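Local coordinates for regulatory protein RapF (Bacillus subtilis, PDB 4I9E) that inhibits the competence transcription factor ComA by binding its DNA-binding domain and blocking it from its target promoters, at residues 105-110 / 124-129; 100-105 / 130-135; 118-123 / 376-381. All blocks are in the same frame, centred on the assembly; numbering follows the deposited sequence.

Each contact has at least one segment in the predicted first tetratricopeptide repeat; contacts 1 and 2 lie wholly on its helical hairpin and the loop after it. Contact 1 joins helices 95-115 and 119-130. Contact 2, about 8 Å away between centres, ties helix 95-115 to the loop following helix 119-130 and shares Phe105 with contact 1, which falls within the span it encloses. Contact 3, about 13 Å from contact 1 and 21 Å from contact 2 between centres, brings the C-terminal tail to the start of helix 119-130; its segments alternate with those of both others. Two short-range contacts thus hold the repeat together and one long-range contact links it to the tail; contacts 1 and 3 also border the second subunit.

Contact 1 of 3, residues 105-110 / 124-129; sequences FNFFRG and KFFKKA
One face of the Phe125 ring is covered by the aliphatic part of Arg109, while the amide end of Asn106 lies at the ring's edge and in its plane; Phe105 CZ in turn lies over one face of the Arg109 guanidinium. The contact joins helices 95-115 and 119-130, the antiparallel hairpin of a predicted tetratricopeptide repeat, whose short segments cross at 159° with axes 7.5 Å apart. Arg109 CG stands 3.5 Å from the centroid of the Phe125 ring, almost on its normal, a CH-pi contact. With Arg109 CG anti to the backbone N (chi1 -178°), the chain crosses the ring and carries its guanidinium on to Glu14, its salt-bridge partner. Replacing Phe125 by an alanine is likely to strip the Arg109 methylenes of their aromatic cover and open a gap between the helices, leaving the arginine more dependent on Glu14. On the other flank, the Phe126 ring turns an edge to the backbone O of Phe107. Gly110 lets the helices close up: its CA comes 4.8 Å from the CA of Phe125, and a CB here would come too close to Phe126 CE1. Farther along, the Ala129 methyl CB lies 3.6 Å from Phe107 N.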
loop_
_atom_site.group_PDB
_atom_site.type_symbol
_atom_site.label_atom_id
_atom_site.label_comp_id
_atom_site.label_asym_id
_atom_site.label_seq_id
_atom_site.Cartn_x
_atom_site.Cartn_y
_atom_site.Cartn_z
ATOM N N PHE A 105 -7.197 -17.135 15.672
ATOM C CA PHE A 105 -6.587 -18.077 14.770
ATOM C C PHE A 105 -6.093 -17.374 13.464
ATOM O O PHE A 105 -4.965 -17.554 13.011
ATOM C CB PHE A 105 -7.566 -19.242 14.486
ATOM C CG PHE A 105 -7.034 -20.276 13.548
ATOM C CD1 PHE A 105 -6.585 -21.516 14.024
ATOM C CD2 PHE A 105 -7.042 -20.067 12.192
ATOM C CE1 PHE A 105 -6.112 -22.479 13.174
ATOM C CE2 PHE A 105 -6.558 -21.020 11.286
ATOM C CZ PHE A 105 -6.098 -22.249 11.766
ATOM N N ASN A 106 -6.983 -16.619 12.845
ATOM C CA ASN A 106 -6.679 -15.877 11.639
ATOM C C ASN A 106 -5.671 -14.784 11.886
ATOM O O ASN A 106 -4.775 -14.545 11.068
ATOM C CB ASN A 106 -7.960 -15.295 11.099
ATOM C CG ASN A 106 -8.862 -16.371 10.535
ATOM O OD1 ASN A 106 -9.910 -16.713 11.123
ATOM N ND2 ASN A 106 -8.484 -16.907 9.410
ATOM N N PHE A 107 -5.838 -14.118 13.013
ATOM C CA PHE A 107 -4.901 -13.086 13.411
ATOM C C PHE A 107 -3.461 -13.639 13.480
ATOM O O PHE A 107 -2.576 -13.162 12.770
ATOM C CB PHE A 107 -5.324 -12.385 14.733
ATOM C CG PHE A 107 -4.275 -11.463 15.240
ATOM C CD1 PHE A 107 -4.042 -10.233 14.585
ATOM C CD2 PHE A 107 -3.419 -11.850 16.304
ATOM C CE1 PHE A 107 -3.048 -9.377 15.044
ATOM C CE2 PHE A 107 -2.366 -11.004 16.745
ATOM C CZ PHE A 107 -2.206 -9.758 16.139
ATOM N N PHE A 108 -3.235 -14.638 14.313
ATOM C CA PHE A 108 -1.916 -15.259 14.462
ATOM C C PHE A 108 -1.457 -16.025 13.284
ATOM O O PHE A 108 -0.263 -16.115 13.057
ATOM C CB PHE A 108 -1.866 -16.166 15.679
ATOM C CG PHE A 108 -1.851 -15.410 16.962
ATOM C CD1 PHE A 108 -2.967 -15.405 17.791
ATOM C CD2 PHE A 108 -0.747 -14.617 17.309
ATOM C CE1 PHE A 108 -2.954 -14.648 19.033
ATOM C CE2 PHE A 108 -0.735 -13.828 18.518
ATOM C CZ PHE A 108 -1.874 -13.873 19.396
ATOM N N ARG A 109 -2.365 -16.587 12.509
ATOM C CA ARG A 109 -1.984 -17.189 11.254
ATOM C C ARG A 109 -1.512 -16.170 10.226
ATOM O O ARG A 109 -0.646 -16.476 9.414
ATOM C CB ARG A 109 -3.087 -18.080 10.669
ATOM C CG ARG A 109 -2.627 -18.758 9.316
ATOM C CD ARG A 109 -3.120 -20.246 9.128
ATOM N NE ARG A 109 -2.638 -21.146 10.154
ATOM C CZ ARG A 109 -2.884 -22.466 10.207
ATOM N NH1 ARG A 109 -3.621 -23.076 9.280
ATOM N NH2 ARG A 109 -2.395 -23.192 11.216
ATOM N N GLY A 110 -2.141 -14.992 10.197
ATOM C CA GLY A 110 -1.688 -13.888 9.381
ATOM C C GLY A 110 -0.299 -13.410 9.819
ATOM O O GLY A 110 0.541 -13.145 8.983
ATOM N N LYS A 124 -5.124 -11.801 3.556
ATOM C CA LYS A 124 -6.269 -12.704 3.587
ATOM C C LYS A 124 -6.651 -13.137 5.022
ATOM O O LYS A 124 -7.760 -12.943 5.463
ATOM C CB LYS A 124 -6.007 -13.899 2.669
ATOM C CG LYS A 124 -7.195 -14.774 2.497
ATOM C CD LYS A 124 -6.851 -15.977 1.680
ATOM C CE LYS A 124 -8.145 -16.529 1.048
ATOM N NZ LYS A 124 -7.839 -17.545 -0.004
ATOM N N PHE A 125 -5.701 -13.633 5.792
ATOM C CA PHE A 125 -5.979 -13.947 7.191
ATOM C C PHE A 125 -6.325 -12.747 8.054
ATOM O O PHE A 125 -7.187 -12.844 8.957
ATOM C CB PHE A 125 -4.822 -14.711 7.795
ATOM C CG PHE A 125 -4.692 -16.114 7.263
ATOM C CD1 PHE A 125 -5.556 -17.135 7.711
ATOM C CD2 PHE A 125 -3.695 -16.431 6.307
ATOM C CE1 PHE A 125 -5.433 -18.495 7.210
ATOM C CE2 PHE A 125 -3.553 -17.767 5.789
ATOM C CZ PHE A 125 -4.418 -18.824 6.264
ATOM N N PHE A 126 -5.668 -11.609 7.792
ATOM C CA PHE A 126 -6.006 -10.358 8.522
ATOM C C PHE A 126 -7.455 -9.914 8.242
ATOM O O PHE A 126 -8.172 -9.529 9.165
ATOM C CB PHE A 126 -5.016 -9.236 8.246
ATOM C CG PHE A 126 -3.645 -9.463 8.851
ATOM C CD1 PHE A 126 -3.494 -10.248 9.995
ATOM C CD2 PHE A 126 -2.493 -8.849 8.282
ATOM C CE1 PHE A 126 -2.229 -10.397 10.591
ATOM C CE2 PHE A 126 -1.270 -9.022 8.850
ATOM C CZ PHE A 126 -1.116 -9.811 10.012
ATOM N N LYS A 127 -7.925 -9.987 6.998
ATOM C CA LYS A 127 -9.311 -9.641 6.755
ATOM C C LYS A 127 -10.257 -10.624 7.417
ATOM O O LYS A 127 -11.259 -10.217 8.028
ATOM C CB LYS A 127 -9.648 -9.564 5.271
ATOM C CG LYS A 127 -8.654 -8.849 4.371
ATOM C CD LYS A 127 -8.596 -7.335 4.504
ATOM C CE LYS A 127 -9.424 -6.605 3.412
ATOM N NZ LYS A 127 -9.034 -6.758 1.949
ATOM N N LYS A 128 -9.994 -11.918 7.312
ATOM C CA LYS A 128 -10.849 -12.881 8.025
ATOM C C LYS A 128 -10.843 -12.606 9.534
ATOM O O LYS A 128 -11.873 -12.718 10.162
ATOM C CB LYS A 128 -10.436 -14.332 7.767
ATOM C CG LYS A 128 -10.673 -14.881 6.378
ATOM C CD LYS A 128 -9.717 -16.145 6.177
ATOM C CE LYS A 128 -10.243 -17.161 5.152
ATOM N NZ LYS A 128 -10.385 -16.589 3.769
ATOM N N ALA A 129 -9.706 -12.238 10.127
ATOM C CA ALA A 129 -9.701 -11.856 11.540
ATOM C C ALA A 129 -10.561 -10.608 11.823
ATOM O O ALA A 129 -11.183 -10.502 12.911
ATOM C CB ALA A 129 -8.281 -11.640 12.062
#

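Contact 2 of 3, residues 100-105 / 130-135; sequences LLEYYF and ESKLIF
Tyr103 and Lys132 meet at the tight centre of this contact, where CB of Tyr103 lies 3.7 Å from CB of Lys132. Beside them, Tyr103 CE1 touches Leu133 CD2 at 3.9 Å; both residues are buried, and Leu133 also packs on Phe145 and Phe146 of helix 139-155. With Tyr103 CG anti to the backbone N (chi1 162°), ring atom CE1 is brought against Leu133. Phe135 closes the other end through its root, with CB 3.5 Å from Leu100 N, while its ring leads away from the helix. The looser side is polar and only partly buried: the Lys132 chain bends at chi2 (-80°) and runs past Tyr103 toward Glu102. There NZ of Lys132 forms a salt bridge with OE2 of Glu102, but at 3.3 Å the hydrogen bond within it is weak. The type I turn from Glu130 to Leu133 folds the chain back after helix 119-130, so that the loop packs against helix 95-115, the first helix of the hairpin. Such an antiparallel helical hairpin, followed by a connection to the next helix, is characteristic of the tetratricopeptide repeat fold.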
loop_
_atom_site.group_PDB
_atom_site.type_symbol
_atom_site.label_atom_id
_atom_site.label_comp_id
_atom_site.label_asym_id
_atom_site.label_seq_id
_atom_site.Cartn_x
_atom_site.Cartn_y
_atom_site.Cartn_z
ATOM N N LEU A 100 -14.622 -16.126 18.620
ATOM C CA LEU A 100 -13.439 -15.523 19.235
ATOM C C LEU A 100 -12.115 -16.301 18.972
ATOM O O LEU A 100 -11.048 -15.722 18.844
ATOM C CB LEU A 100 -13.712 -15.315 20.709
ATOM C CG LEU A 100 -12.676 -14.614 21.569
ATOM C CD1 LEU A 100 -12.301 -13.270 20.914
ATOM C CD2 LEU A 100 -13.274 -14.407 22.989
ATOM N N LEU A 101 -12.184 -17.621 18.875
ATOM C CA LEU A 101 -11.023 -18.444 18.517
ATOM C C LEU A 101 -10.724 -18.273 17.065
ATOM O O LEU A 101 -9.554 -18.227 16.710
ATOM C CB LEU A 101 -11.251 -19.965 18.772
ATOM C CG LEU A 101 -11.387 -20.417 20.231
ATOM C CD1 LEU A 101 -11.697 -21.841 20.348
ATOM C CD2 LEU A 101 -10.241 -20.039 21.088
ATOM N N GLU A 102 -11.755 -18.219 16.222
ATOM C CA GLU A 102 -11.590 -17.918 14.805
ATOM C C GLU A 102 -10.938 -16.534 14.511
ATOM O O GLU A 102 -10.211 -16.361 13.518
ATOM C CB GLU A 102 -12.927 -18.010 14.130
ATOM C CG GLU A 102 -12.919 -18.762 12.820
ATOM C CD GLU A 102 -14.326 -19.251 12.425
ATOM O OE1 GLU A 102 -14.862 -20.182 13.102
ATOM O OE2 GLU A 102 -14.869 -18.713 11.406
ATOM N N TYR A 103 -11.173 -15.577 15.402
ATOM C CA TYR A 103 -10.552 -14.285 15.367
ATOM C C TYR A 103 -9.047 -14.366 15.573
ATOM O O TYR A 103 -8.264 -13.844 14.775
ATOM C CB TYR A 103 -11.175 -13.355 16.450
ATOM C CG TYR A 103 -10.278 -12.200 16.725
ATOM C CD1 TYR A 103 -10.075 -11.205 15.745
ATOM C CD2 TYR A 103 -9.601 -12.085 17.929
ATOM C CE1 TYR A 103 -9.202 -10.155 15.974
ATOM C CE2 TYR A 103 -8.716 -11.034 18.159
ATOM C CZ TYR A 103 -8.537 -10.077 17.167
ATOM O OH TYR A 103 -7.679 -9.009 17.367
ATOM N N TYR A 104 -8.652 -14.971 16.677
ATOM C CA TYR A 104 -7.260 -15.137 17.054
ATOM C C TYR A 104 -6.512 -16.083 16.114
ATOM O O TYR A 104 -5.323 -15.866 15.804
ATOM C CB TYR A 104 -7.232 -15.759 18.447
ATOM C CG TYR A 104 -7.363 -14.751 19.567
ATOM C CD1 TYR A 104 -6.357 -13.825 19.796
ATOM C CD2 TYR A 104 -8.473 -14.723 20.387
ATOM C CE1 TYR A 104 -6.454 -12.896 20.820
ATOM C CE2 TYR A 104 -8.540 -13.812 21.443
ATOM C CZ TYR A 104 -7.536 -12.904 21.617
ATOM O OH TYR A 104 -7.580 -11.994 22.592
ATOM N N PHE A 105 -7.197 -17.135 15.672
ATOM C CA PHE A 105 -6.587 -18.077 14.770
ATOM C C PHE A 105 -6.093 -17.374 13.464
ATOM O O PHE A 105 -4.965 -17.554 13.011
ATOM C CB PHE A 105 -7.566 -19.242 14.486
ATOM C CG PHE A 105 -7.034 -20.276 13.548
ATOM C CD1 PHE A 105 -6.585 -21.516 14.024
ATOM C CD2 PHE A 105 -7.042 -20.067 12.192
ATOM C CE1 PHE A 105 -6.112 -22.479 13.174
ATOM C CE2 PHE A 105 -6.558 -21.020 11.286
ATOM C CZ PHE A 105 -6.098 -22.249 11.766
ATOM N N GLU A 130 -10.523 -9.636 10.902
ATOM C CA GLU A 130 -11.297 -8.411 11.069
ATOM C C GLU A 130 -12.782 -8.695 11.079
ATOM O O GLU A 130 -13.502 -8.086 11.841
ATOM C CB GLU A 130 -10.977 -7.373 9.999
ATOM C CG GLU A 130 -11.472 -6.019 10.399
ATOM C CD GLU A 130 -10.689 -4.855 9.802
ATOM O OE1 GLU A 130 -9.737 -5.019 8.996
ATOM O OE2 GLU A 130 -11.067 -3.732 10.132
ATOM N N SER A 131 -13.225 -9.638 10.240
ATOM C CA SER A 131 -14.630 -10.145 10.265
ATOM C C SER A 131 -15.149 -10.698 11.555
ATOM O O SER A 131 -16.338 -10.936 11.625
ATOM C CB SER A 131 -14.830 -11.299 9.289
ATOM O OG SER A 131 -14.184 -11.013 8.078
ATOM N N LYS A 132 -14.275 -10.966 12.522
ATOM C CA LYS A 132 -14.606 -11.715 13.720
ATOM C C LYS A 132 -14.379 -10.832 14.906
ATOM O O LYS A 132 -14.326 -11.271 16.038
ATOM C CB LYS A 132 -13.711 -12.969 13.848
ATOM C CG LYS A 132 -13.719 -13.889 12.649
ATOM C CD LYS A 132 -14.988 -14.800 12.683
ATOM C CE LYS A 132 -15.218 -15.479 11.361
ATOM N NZ LYS A 132 -16.612 -15.956 11.335
ATOM N N LEU A 133 -14.183 -9.565 14.628
ATOM C CA LEU A 133 -14.088 -8.533 15.644
ATOM C C LEU A 133 -15.408 -8.298 16.361
ATOM O O LEU A 133 -15.409 -7.871 17.510
ATOM C CB LEU A 133 -13.591 -7.249 15.013
ATOM C CG LEU A 133 -12.100 -6.959 14.955
ATOM C CD1 LEU A 133 -12.050 -5.544 14.493
ATOM C CD2 LEU A 133 -11.462 -7.042 16.311
ATOM N N ILE A 134 -16.522 -8.593 15.703
ATOM C CA ILE A 134 -17.799 -8.742 16.405
ATOM C C ILE A 134 -17.738 -9.667 17.652
ATOM O O ILE A 134 -18.384 -9.379 18.678
ATOM C CB ILE A 134 -18.883 -9.254 15.453
ATOM C CG1 ILE A 134 -18.334 -10.303 14.486
ATOM C CG2 ILE A 134 -19.429 -8.097 14.601
ATOM C CD1 ILE A 134 -19.466 -11.216 13.838
ATOM N N PHE A 135 -16.944 -10.748 17.568
ATOM C CA PHE A 135 -16.697 -11.665 18.689
ATOM C C PHE A 135 -15.783 -11.103 19.761
ATOM O O PHE A 135 -15.693 -11.650 20.848
ATOM C CB PHE A 135 -16.204 -13.011 18.185
ATOM C CG PHE A 135 -17.206 -13.716 17.343
ATOM C CD1 PHE A 135 -18.314 -14.318 17.927
ATOM C CD2 PHE A 135 -17.084 -13.719 15.981
ATOM C CE1 PHE A 135 -19.271 -14.933 17.155
ATOM C CE2 PHE A 135 -18.026 -14.357 15.187
ATOM C CZ PHE A 135 -19.134 -14.977 15.773
#

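Contact 3 of 3, residues 118-123 / 376-381; sequences EYLSAI and VSLYEI
The start of helix 119-130 meets an irregular tail segment, 376-381, whose backbone comes closest where CA of Tyr119 and CA of Val376 are 6.7 Å apart. Leu120 carries the contact. Its CG lies anti to its carbonyl carbon (chi1 -73°), which turns the isobutyl group onto Val376; the two side chains cross at about a right angle, and the leucine branch point faces both valine methyls. CG of Leu120 is 3.6 Å from CG2 of Val376, and CD1 of Leu120 leans over the other methyl, CG1. The same CD1 also meets the end of Leu378, whose CD1 approaches it at 3.7 Å although that side chain starts out pointing away from the helix. Tyr119 adds a lighter touch: CG2 of Val376 lies at the edge of its ring, near the ring plane, 4.2 Å from CD2. The backbones are joined through a water, which accepts a hydrogen bond from Ser377 N at 3.3 Å and a weak one from Leu120 N at the first turn of the helix. In the second subunit, Tyr160 meets the Tyr119 ring with the planes nearly parallel, Met163 packs on Leu120, and OE1 of Gln199 forms a hydrogen bond with Val376 N; as the protein is a monomer, this pairing may owe something to crystal packing. The tail is therefore held to the predicted first tetratricopeptide repeat mainly by aliphatic contact, with polar linkage supplied by a single water, which is consistent with a modest surface association.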
loop_
_atom_site.group_PDB
_atom_site.type_symbol
_atom_site.label_atom_id
_atom_site.label_comp_id
_atom_site.label_asym_id
_atom_site.label_seq_id
_atom_site.Cartn_x
_atom_site.Cartn_y
_atom_site.Cartn_z
ATOM N N GLU A 118 4.816 -14.034 3.116
ATOM C CA GLU A 118 3.632 -14.391 2.319
ATOM C C GLU A 118 2.558 -13.296 2.570
ATOM O O GLU A 118 1.610 -13.507 3.325
ATOM C CB GLU A 118 3.136 -15.768 2.771
ATOM C CG GLU A 118 4.032 -16.949 2.421
ATOM C CD GLU A 118 3.957 -17.283 0.946
ATOM O OE1 GLU A 118 2.856 -17.297 0.349
ATOM O OE2 GLU A 118 4.997 -17.539 0.353
ATOM N N TYR A 119 2.708 -12.139 1.902
ATOM C CA TYR A 119 1.920 -10.916 2.106
ATOM C C TYR A 119 0.445 -10.988 1.757
ATOM O O TYR A 119 -0.417 -10.547 2.509
ATOM C CB TYR A 119 2.578 -9.718 1.375
ATOM C CG TYR A 119 4.085 -9.570 1.660
ATOM C CD1 TYR A 119 4.537 -9.253 2.922
ATOM C CD2 TYR A 119 5.040 -9.796 0.640
ATOM C CE1 TYR A 119 5.890 -9.170 3.199
ATOM C CE2 TYR A 119 6.398 -9.721 0.901
ATOM C CZ TYR A 119 6.814 -9.383 2.182
ATOM O OH TYR A 119 8.156 -9.286 2.428
ATOM N N LEU A 120 0.142 -11.518 0.595
ATOM C CA LEU A 120 -1.231 -11.606 0.147
ATOM C C LEU A 120 -1.969 -12.566 1.060
ATOM O O LEU A 120 -3.112 -12.328 1.476
ATOM C CB LEU A 120 -1.252 -12.072 -1.303
ATOM C CG LEU A 120 -0.815 -11.057 -2.372
ATOM C CD1 LEU A 120 -1.156 -11.570 -3.817
ATOM C CD2 LEU A 120 -1.408 -9.661 -2.148
ATOM N N SER A 121 -1.284 -13.636 1.422
ATOM C CA SER A 121 -1.828 -14.633 2.339
ATOM C C SER A 121 -2.131 -14.001 3.710
ATOM O O SER A 121 -3.188 -14.229 4.268
ATOM C CB SER A 121 -0.781 -15.729 2.464
ATOM O OG SER A 121 -1.218 -16.781 3.296
ATOM N N ALA A 122 -1.158 -13.235 4.238
ATOM C CA ALA A 122 -1.235 -12.462 5.481
ATOM C C ALA A 122 -2.448 -11.521 5.515
ATOM O O ALA A 122 -3.136 -11.482 6.505
ATOM C CB ALA A 122 0.056 -11.657 5.703
ATOM N N ILE A 123 -2.667 -10.752 4.433
ATOM C CA ILE A 123 -3.855 -9.869 4.268
ATOM C C ILE A 123 -5.126 -10.685 4.263
ATOM O O ILE A 123 -6.121 -10.301 4.897
ATOM C CB ILE A 123 -3.749 -9.049 2.970
ATOM C CG1 ILE A 123 -2.545 -8.128 3.049
ATOM C CG2 ILE A 123 -4.966 -8.227 2.686
ATOM C CD1 ILE A 123 -2.433 -7.253 1.847
ATOM N N VAL A 376 5.215 -11.544 -4.585
ATOM C CA VAL A 376 3.975 -12.087 -4.131
ATOM C C VAL A 376 3.611 -13.333 -5.027
ATOM O O VAL A 376 4.112 -13.483 -6.141
ATOM C CB VAL A 376 2.968 -10.843 -4.193
ATOM C CG1 VAL A 376 1.779 -11.055 -5.014
ATOM C CG2 VAL A 376 2.703 -10.212 -2.802
ATOM N N SER A 377 2.741 -14.191 -4.518
ATOM C CA SER A 377 2.196 -15.351 -5.212
ATOM C C SER A 377 0.700 -15.284 -5.152
ATOM O O SER A 377 0.107 -14.995 -4.112
ATOM C CB SER A 377 2.631 -16.629 -4.505
ATOM O OG SER A 377 4.044 -16.617 -4.312
ATOM N N LEU A 378 0.080 -15.583 -6.261
ATOM C CA LEU A 378 -1.342 -15.787 -6.261
ATOM C C LEU A 378 -1.715 -17.171 -5.688
ATOM O O LEU A 378 -1.114 -18.221 -6.006
ATOM C CB LEU A 378 -1.864 -15.611 -7.668
ATOM C CG LEU A 378 -2.547 -14.275 -7.983
ATOM C CD1 LEU A 378 -2.532 -13.154 -6.912
ATOM C CD2 LEU A 378 -2.081 -13.777 -9.312
ATOM N N TYR A 379 -2.699 -17.138 -4.809
ATOM C CA TYR A 379 -3.278 -18.311 -4.220
ATOM C C TYR A 379 -4.266 -18.861 -5.236
ATOM O O TYR A 379 -5.281 -18.226 -5.501
ATOM C CB TYR A 379 -4.019 -17.918 -2.942
ATOM C CG TYR A 379 -4.688 -19.081 -2.262
ATOM C CD1 TYR A 379 -6.085 -19.235 -2.290
ATOM C CD2 TYR A 379 -3.929 -20.059 -1.606
ATOM C CE1 TYR A 379 -6.698 -20.352 -1.663
ATOM C CE2 TYR A 379 -4.538 -21.161 -0.985
ATOM C CZ TYR A 379 -5.910 -21.298 -1.018
ATOM O OH TYR A 379 -6.476 -22.400 -0.414
ATOM N N GLU A 380 -3.930 -19.999 -5.851
ATOM C CA GLU A 380 -4.874 -20.751 -6.684
ATOM C C GLU A 380 -5.404 -20.064 -7.931
ATOM O O GLU A 380 -6.545 -20.251 -8.304
ATOM C CB GLU A 380 -6.068 -21.185 -5.838
ATOM C CG GLU A 380 -5.729 -22.180 -4.740
ATOM C CD GLU A 380 -6.987 -22.766 -4.154
ATOM O OE1 GLU A 380 -8.081 -22.282 -4.544
ATOM O OE2 GLU A 380 -6.888 -23.703 -3.323
ATOM N N ILE A 381 -4.595 -19.266 -8.589
ATOM C CA ILE A 381 -5.079 -18.648 -9.804
ATOM C C ILE A 381 -4.241 -19.114 -10.982
ATOM O O ILE A 381 -3.009 -19.023 -10.960
ATOM C CB ILE A 381 -5.203 -17.111 -9.664
ATOM C CG1 ILE A 381 -6.206 -16.816 -8.512
ATOM C CG2 ILE A 381 -5.542 -16.472 -11.016
ATOM C CD1 ILE A 381 -6.910 -15.487 -8.510
HETATM O O HOH W 1 2.220 -13.302 -1.420
#